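PDB 3VGL: glucokinase from Streptomyces griseus, which probably phosphorylates D-glucose with ATP, giving D-glucose 6-phosphate and ADP. Local coordinates for residues 24-29 / 53-58; 113-118 / 306-311. All coordinates share one frame; numbering follows the deposited sequence.

Interaction 1: residues 24-29 / 53-58; sequences RILSTF and EGHDVE
The imidazole of His55 lies beside the backbone of Leu26 and the CB of Ser27, and it carries nearly all that 53-58 offers to 24-29. The approach begins at Glu53, whose CA is 8.3 Å from the CA of Ser27, though its side chain makes no contact with 24-29. Gly54 then turns the chain with a positive phi (87°), where a CB would press on the carbonyl O of Glu53. After this turn His55 points its side chain at the other loop. With CG beside its own backbone N and anti to the carbonyl carbon (chi1 -59°), the ring reaches Leu26 with CE1, 4.0 Å from Leu26 CB, while NE2 is 4.2 Å from Ser27 CB. No direct hydrogen bond joins the segments: His55 NE2 is 3.9 Å from Leu26 O. A water bridges the two, donating to Leu26 O at 2.7 Å and lying in the imidazole plane 3.1 Å from His55 NE2. In this ROK-family fold, of the actin-like ATPase clan, the contact brings the connection between antiparallel strands 13-19 and 29-32 against the turn that leads from helix 37-52 into strand 57-64. Leu26 and His55 both rest on Leu3 and Val18 of the neighbouring strands. Ser27 meets the ring with CB, and its OG is hydrogen-bonded to Ala51 O and Val18 N. Further on, Val57 packs on Ile5 and Val18, and the backbone of Glu58 is hydrogen-bonded to Leu3 in the sheet.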
loop_
_atom_site.group_PDB
_atom_site.type_symbol
_atom_site.label_atom_id
_atom_site.label_comp_id
_atom_site.label_asym_id
_atom_site.label_seq_id
_atom_site.Cartn_x
_atom_site.Cartn_y
_atom_site.Cartn_z
ATOM N N ARG A 24 38.856 -20.805 7.237
ATOM C CA ARG A 24 39.367 -20.990 5.896
ATOM C C ARG A 24 38.600 -22.143 5.290
ATOM O O ARG A 24 38.414 -23.183 5.924
ATOM C CB ARG A 24 40.864 -21.324 5.889
ATOM C CG ARG A 24 41.723 -20.505 6.839
ATOM C CD ARG A 24 41.841 -19.069 6.424
ATOM N NE ARG A 24 42.964 -18.429 7.113
ATOM C CZ ARG A 24 42.963 -17.171 7.543
ATOM N NH1 ARG A 24 41.894 -16.392 7.370
ATOM N NH2 ARG A 24 44.037 -16.693 8.156
ATOM N N ILE A 25 38.158 -21.942 4.061
ATOM C CA ILE A 25 37.477 -22.974 3.316
ATOM C C ILE A 25 38.550 -23.831 2.619
ATOM O O ILE A 25 39.390 -23.307 1.868
ATOM C CB ILE A 25 36.482 -22.359 2.308
ATOM C CG1 ILE A 25 35.444 -21.489 3.046
ATOM C CG2 ILE A 25 35.796 -23.431 1.511
ATOM C CD1 ILE A 25 34.579 -20.649 2.129
ATOM N N LEU A 26 38.542 -25.130 2.912
ATOM C CA LEU A 26 39.525 -26.064 2.337
ATOM C C LEU A 26 39.016 -26.914 1.181
ATOM O O LEU A 26 39.812 -27.557 0.495
ATOM C CB LEU A 26 40.109 -26.981 3.416
ATOM C CG LEU A 26 40.709 -26.364 4.670
ATOM C CD1 LEU A 26 41.282 -27.472 5.524
ATOM C CD2 LEU A 26 41.767 -25.326 4.316
ATOM N N SER A 27 37.699 -26.952 0.977
ATOM C CA SER A 27 37.133 -27.673 -0.154
ATOM C C SER A 27 35.779 -27.084 -0.528
ATOM O O SER A 27 35.162 -26.401 0.281
ATOM C CB SER A 27 36.965 -29.159 0.171
ATOM O OG SER A 27 35.928 -29.371 1.114
ATOM N N THR A 28 35.342 -27.390 -1.748
ATOM C CA THR A 28 34.096 -26.871 -2.321
ATOM C C THR A 28 33.317 -27.998 -2.979
ATOM O O THR A 28 33.870 -28.789 -3.736
ATOM C CB THR A 28 34.409 -25.809 -3.405
ATOM O OG1 THR A 28 35.235 -24.783 -2.844
ATOM C CG2 THR A 28 33.129 -25.202 -3.987
ATOM N N PHE A 29 32.020 -28.076 -2.688
ATOM C CA PHE A 29 31.128 -28.964 -3.416
ATOM C C PHE A 29 29.828 -28.204 -3.642
ATOM O O PHE A 29 29.371 -27.511 -2.749
ATOM C CB PHE A 29 30.864 -30.260 -2.641
ATOM C CG PHE A 29 29.852 -31.175 -3.306
ATOM C CD1 PHE A 29 30.274 -32.254 -4.070
ATOM C CD2 PHE A 29 28.483 -30.937 -3.181
ATOM C CE1 PHE A 29 29.359 -33.106 -4.688
ATOM C CE2 PHE A 29 27.542 -31.782 -3.806
ATOM C CZ PHE A 29 27.995 -32.875 -4.556
ATOM N N GLU A 53 36.254 -35.276 0.785
ATOM C CA GLU A 53 37.372 -35.977 0.097
ATOM C C GLU A 53 38.717 -35.443 0.537
ATOM O O GLU A 53 38.988 -34.259 0.375
ATOM C CB GLU A 53 37.243 -35.860 -1.437
ATOM C CG GLU A 53 38.323 -36.587 -2.254
ATOM C CD GLU A 53 38.105 -36.513 -3.777
ATOM O OE1 GLU A 53 37.122 -35.860 -4.213
ATOM O OE2 GLU A 53 38.923 -37.103 -4.532
ATOM N N GLY A 54 39.562 -36.328 1.077
ATOM C CA GLY A 54 40.900 -35.960 1.526
ATOM C C GLY A 54 41.041 -35.429 2.934
ATOM O O GLY A 54 42.163 -35.182 3.390
ATOM N N HIS A 55 39.925 -35.254 3.639
ATOM C CA HIS A 55 39.981 -34.536 4.912
ATOM C C HIS A 55 39.412 -35.347 6.058
ATOM O O HIS A 55 38.422 -36.047 5.900
ATOM C CB HIS A 55 39.223 -33.198 4.813
ATOM C CG HIS A 55 39.755 -32.280 3.754
ATOM N ND1 HIS A 55 40.854 -31.467 3.949
ATOM C CD2 HIS A 55 39.349 -32.066 2.480
ATOM C CE1 HIS A 55 41.090 -30.777 2.848
ATOM N NE2 HIS A 55 40.199 -31.128 1.938
ATOM N N ASP A 56 40.035 -35.207 7.224
ATOM C CA ASP A 56 39.510 -35.797 8.450
ATOM C C ASP A 56 38.483 -34.829 9.066
ATOM O O ASP A 56 38.847 -33.762 9.560
ATOM C CB ASP A 56 40.650 -36.062 9.442
ATOM C CG ASP A 56 41.674 -37.065 8.923
ATOM O OD1 ASP A 56 41.289 -38.056 8.256
ATOM O OD2 ASP A 56 42.873 -36.867 9.205
ATOM N N VAL A 57 37.212 -35.221 9.018
ATOM C CA VAL A 57 36.081 -34.357 9.406
ATOM C C VAL A 57 35.388 -34.845 10.685
ATOM O O VAL A 57 35.036 -36.023 10.797
ATOM C CB VAL A 57 35.054 -34.258 8.246
ATOM C CG1 VAL A 57 33.778 -33.538 8.683
ATOM C CG2 VAL A 57 35.678 -33.572 7.037
ATOM N N GLU A 58 35.150 -33.913 11.611
ATOM C CA GLU A 58 34.678 -34.197 12.970
ATOM C C GLU A 58 33.165 -34.020 13.174
ATOM O O GLU A 58 32.555 -34.678 14.028
ATOM C CB GLU A 58 35.406 -33.262 13.926
ATOM C CG GLU A 58 35.483 -33.727 15.358
ATOM C CD GLU A 58 36.839 -33.418 15.977
ATOM O OE1 GLU A 58 37.247 -32.236 15.964
ATOM O OE2 GLU A 58 37.500 -34.355 16.473
HETATM O O HOH W 1 40.734 -29.799 -0.802
#

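Interaction 2: residues 113-118 / 306-311; sequences EYRFGA and AADLAR
Arg115 NH1 meets Asp308 OD2 at 2.8 Å in a salt bridge between two helices. The guanidinium and carboxylate planes stand 72° apart, so the pair is joined through one nitrogen and one oxygen rather than as a flat two-pronged pair. Phe116 comes to the same carboxylate with its ring edge: CZ lies 3.5 Å from Asp308 OD1, near the ring plane. Asp308 extends to both because its CG is anti to the backbone N (chi1 -167°). The two neighbours also pack on each other, Arg115 CB lying 3.5 Å above the centre of the Phe116 ring, while the bent arginine chain folds its guanidinium over Phe116 CZ. One turn along its own helix, Arg311 completes a salt-bridge network: its NH2 donates to the anti lone pair of Asp308 OD1 at 3.1 Å and 166°, in the guanidinium plane. Here the end of helix 105-116 is joined to the C-terminal helix 301-311, which also lies against strand 100-104 through Ala310. An asparagine in place of Asp308 would probably leave Arg115 and Arg311 without the buried negative charge they share. Trp111 NE1 also hydrogen-bonds Asp308 OD2, and Arg311 NH1 is held by the carbonyls of Gly2 and Val19. Beyond the helix end, Ala118 N donates to Glu113 OE1 at 2.8 Å, fixing the turn through Gly117.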
loop_
_atom_site.group_PDB
_atom_site.type_symbol
_atom_site.label_atom_id
_atom_site.label_comp_id
_atom_site.label_asym_id
_atom_site.label_seq_id
_atom_site.Cartn_x
_atom_site.Cartn_y
_atom_site.Cartn_z
ATOM N N GLU A 113 30.033 -14.275 9.321
ATOM C CA GLU A 113 30.528 -12.907 9.130
ATOM C C GLU A 113 30.993 -12.275 10.432
ATOM O O GLU A 113 31.957 -11.497 10.450
ATOM C CB GLU A 113 29.460 -12.044 8.454
ATOM C CG GLU A 113 29.271 -12.412 6.970
ATOM C CD GLU A 113 30.514 -12.098 6.137
ATOM O OE1 GLU A 113 31.105 -11.005 6.317
ATOM O OE2 GLU A 113 30.874 -12.922 5.272
ATOM N N TYR A 114 30.315 -12.611 11.525
ATOM C CA TYR A 114 30.692 -12.092 12.840
ATOM C C TYR A 114 32.082 -12.622 13.241
ATOM O O TYR A 114 32.957 -11.872 13.705
ATOM C CB TYR A 114 29.631 -12.459 13.879
ATOM C CG TYR A 114 30.087 -12.163 15.279
ATOM C CD1 TYR A 114 30.239 -10.847 15.721
ATOM C CD2 TYR A 114 30.410 -13.196 16.145
ATOM C CE1 TYR A 114 30.691 -10.576 17.009
ATOM C CE2 TYR A 114 30.864 -12.938 17.424
ATOM C CZ TYR A 114 30.996 -11.631 17.850
ATOM O OH TYR A 114 31.451 -11.393 19.123
ATOM N N ARG A 115 32.287 -13.912 13.021
ATOM C CA ARG A 115 33.544 -14.562 13.402
ATOM C C ARG A 115 34.712 -14.285 12.447
ATOM O O ARG A 115 35.859 -14.085 12.893
ATOM C CB ARG A 115 33.330 -16.080 13.519
ATOM C CG ARG A 115 32.386 -16.534 14.628
ATOM C CD ARG A 115 32.965 -16.344 16.019
ATOM N NE ARG A 115 34.384 -16.658 16.056
ATOM C CZ ARG A 115 34.896 -17.865 16.273
ATOM N NH1 ARG A 115 34.107 -18.920 16.491
ATOM N NH2 ARG A 115 36.209 -18.013 16.265
ATOM N N PHE A 116 34.434 -14.296 11.145
ATOM C CA PHE A 116 35.497 -14.391 10.132
ATOM C C PHE A 116 35.382 -13.336 9.039
ATOM O O PHE A 116 36.228 -13.277 8.142
ATOM C CB PHE A 116 35.514 -15.793 9.497
ATOM C CG PHE A 116 35.503 -16.925 10.494
ATOM C CD1 PHE A 116 36.580 -17.126 11.367
ATOM C CD2 PHE A 116 34.425 -17.820 10.542
ATOM C CE1 PHE A 116 36.558 -18.185 12.287
ATOM C CE2 PHE A 116 34.405 -18.879 11.462
ATOM C CZ PHE A 116 35.478 -19.057 12.333
ATOM N N GLY A 117 34.353 -12.485 9.121
ATOM C CA GLY A 117 34.083 -11.554 8.043
ATOM C C GLY A 117 33.850 -10.116 8.477
ATOM O O GLY A 117 34.581 -9.576 9.323
ATOM N N ALA A 118 32.814 -9.510 7.900
ATOM C CA ALA A 118 32.563 -8.073 8.040
ATOM C C ALA A 118 32.081 -7.672 9.440
ATOM O O ALA A 118 32.060 -6.481 9.761
ATOM C CB ALA A 118 31.559 -7.590 6.951
ATOM N N ALA A 306 27.913 -22.216 9.445
ATOM C CA ALA A 306 27.340 -23.497 9.844
ATOM C C ALA A 306 28.414 -24.490 10.305
ATOM O O ALA A 306 28.230 -25.168 11.315
ATOM C CB ALA A 306 26.505 -24.097 8.712
ATOM N N ALA A 307 29.526 -24.528 9.576
ATOM C CA ALA A 307 30.699 -25.339 9.966
ATOM C C ALA A 307 31.168 -24.933 11.357
ATOM O O ALA A 307 31.437 -25.788 12.206
ATOM C CB ALA A 307 31.827 -25.175 8.961
ATOM N N ASP A 308 31.263 -23.625 11.601
ATOM C CA ASP A 308 31.777 -23.175 12.878
ATOM C C ASP A 308 30.782 -23.440 13.998
ATOM O O ASP A 308 31.182 -23.768 15.103
ATOM C CB ASP A 308 32.205 -21.710 12.846
ATOM C CG ASP A 308 33.023 -21.324 14.059
ATOM O OD1 ASP A 308 34.204 -21.759 14.181
ATOM O OD2 ASP A 308 32.493 -20.606 14.917
ATOM N N LEU A 309 29.478 -23.306 13.713
ATOM C CA LEU A 309 28.464 -23.614 14.720
ATOM C C LEU A 309 28.452 -25.113 15.081
ATOM O O LEU A 309 28.107 -25.479 16.204
ATOM C CB LEU A 309 27.069 -23.104 14.285
ATOM C CG LEU A 309 26.896 -21.575 14.325
ATOM C CD1 LEU A 309 25.673 -21.147 13.530
ATOM C CD2 LEU A 309 26.798 -21.026 15.756
ATOM N N ALA A 310 28.853 -25.967 14.143
ATOM C CA ALA A 310 28.983 -27.401 14.420
ATOM C C ALA A 310 30.137 -27.647 15.389
ATOM O O ALA A 310 30.037 -28.498 16.268
ATOM C CB ALA A 310 29.186 -28.191 13.131
ATOM N N ARG A 311 31.218 -26.884 15.217
ATOM C CA ARG A 311 32.446 -27.035 16.016
ATOM C C ARG A 311 32.223 -26.609 17.464
ATOM O O ARG A 311 32.853 -27.144 18.372
ATOM C CB ARG A 311 33.574 -26.221 15.382
ATOM C CG ARG A 311 34.963 -26.405 15.974
ATOM C CD ARG A 311 36.010 -26.171 14.883
ATOM N NE ARG A 311 35.640 -25.011 14.077
ATOM C CZ ARG A 311 35.847 -24.887 12.768
ATOM N NH1 ARG A 311 36.453 -25.862 12.078
ATOM N NH2 ARG A 311 35.429 -23.776 12.152
#

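In the fold
Interaction 1 is a surface contact between two loops, whereas interaction 2 is partly buried and joins two helices; their centres are 15 Å apart and they do not touch. The buried areas are similar, but the chemistry differs. The 24-29 / 53-58 pair depends on loose van der Waals contact and a water, while 113-118 / 306-311 gathers two arginines round one buried carboxylate. Both reach strands 3-9 and 13-19: interaction 1 packs side chains on Leu3 and Val18, interaction 2 makes hydrogen bonds, Ala307 O with Thr4 OG1 and Arg311 NH1 with Val19 O. Ile25 also touches Lys300, just ahead of helix 301-311. Neither contact lies at the glucose, nucleotide or metal sites.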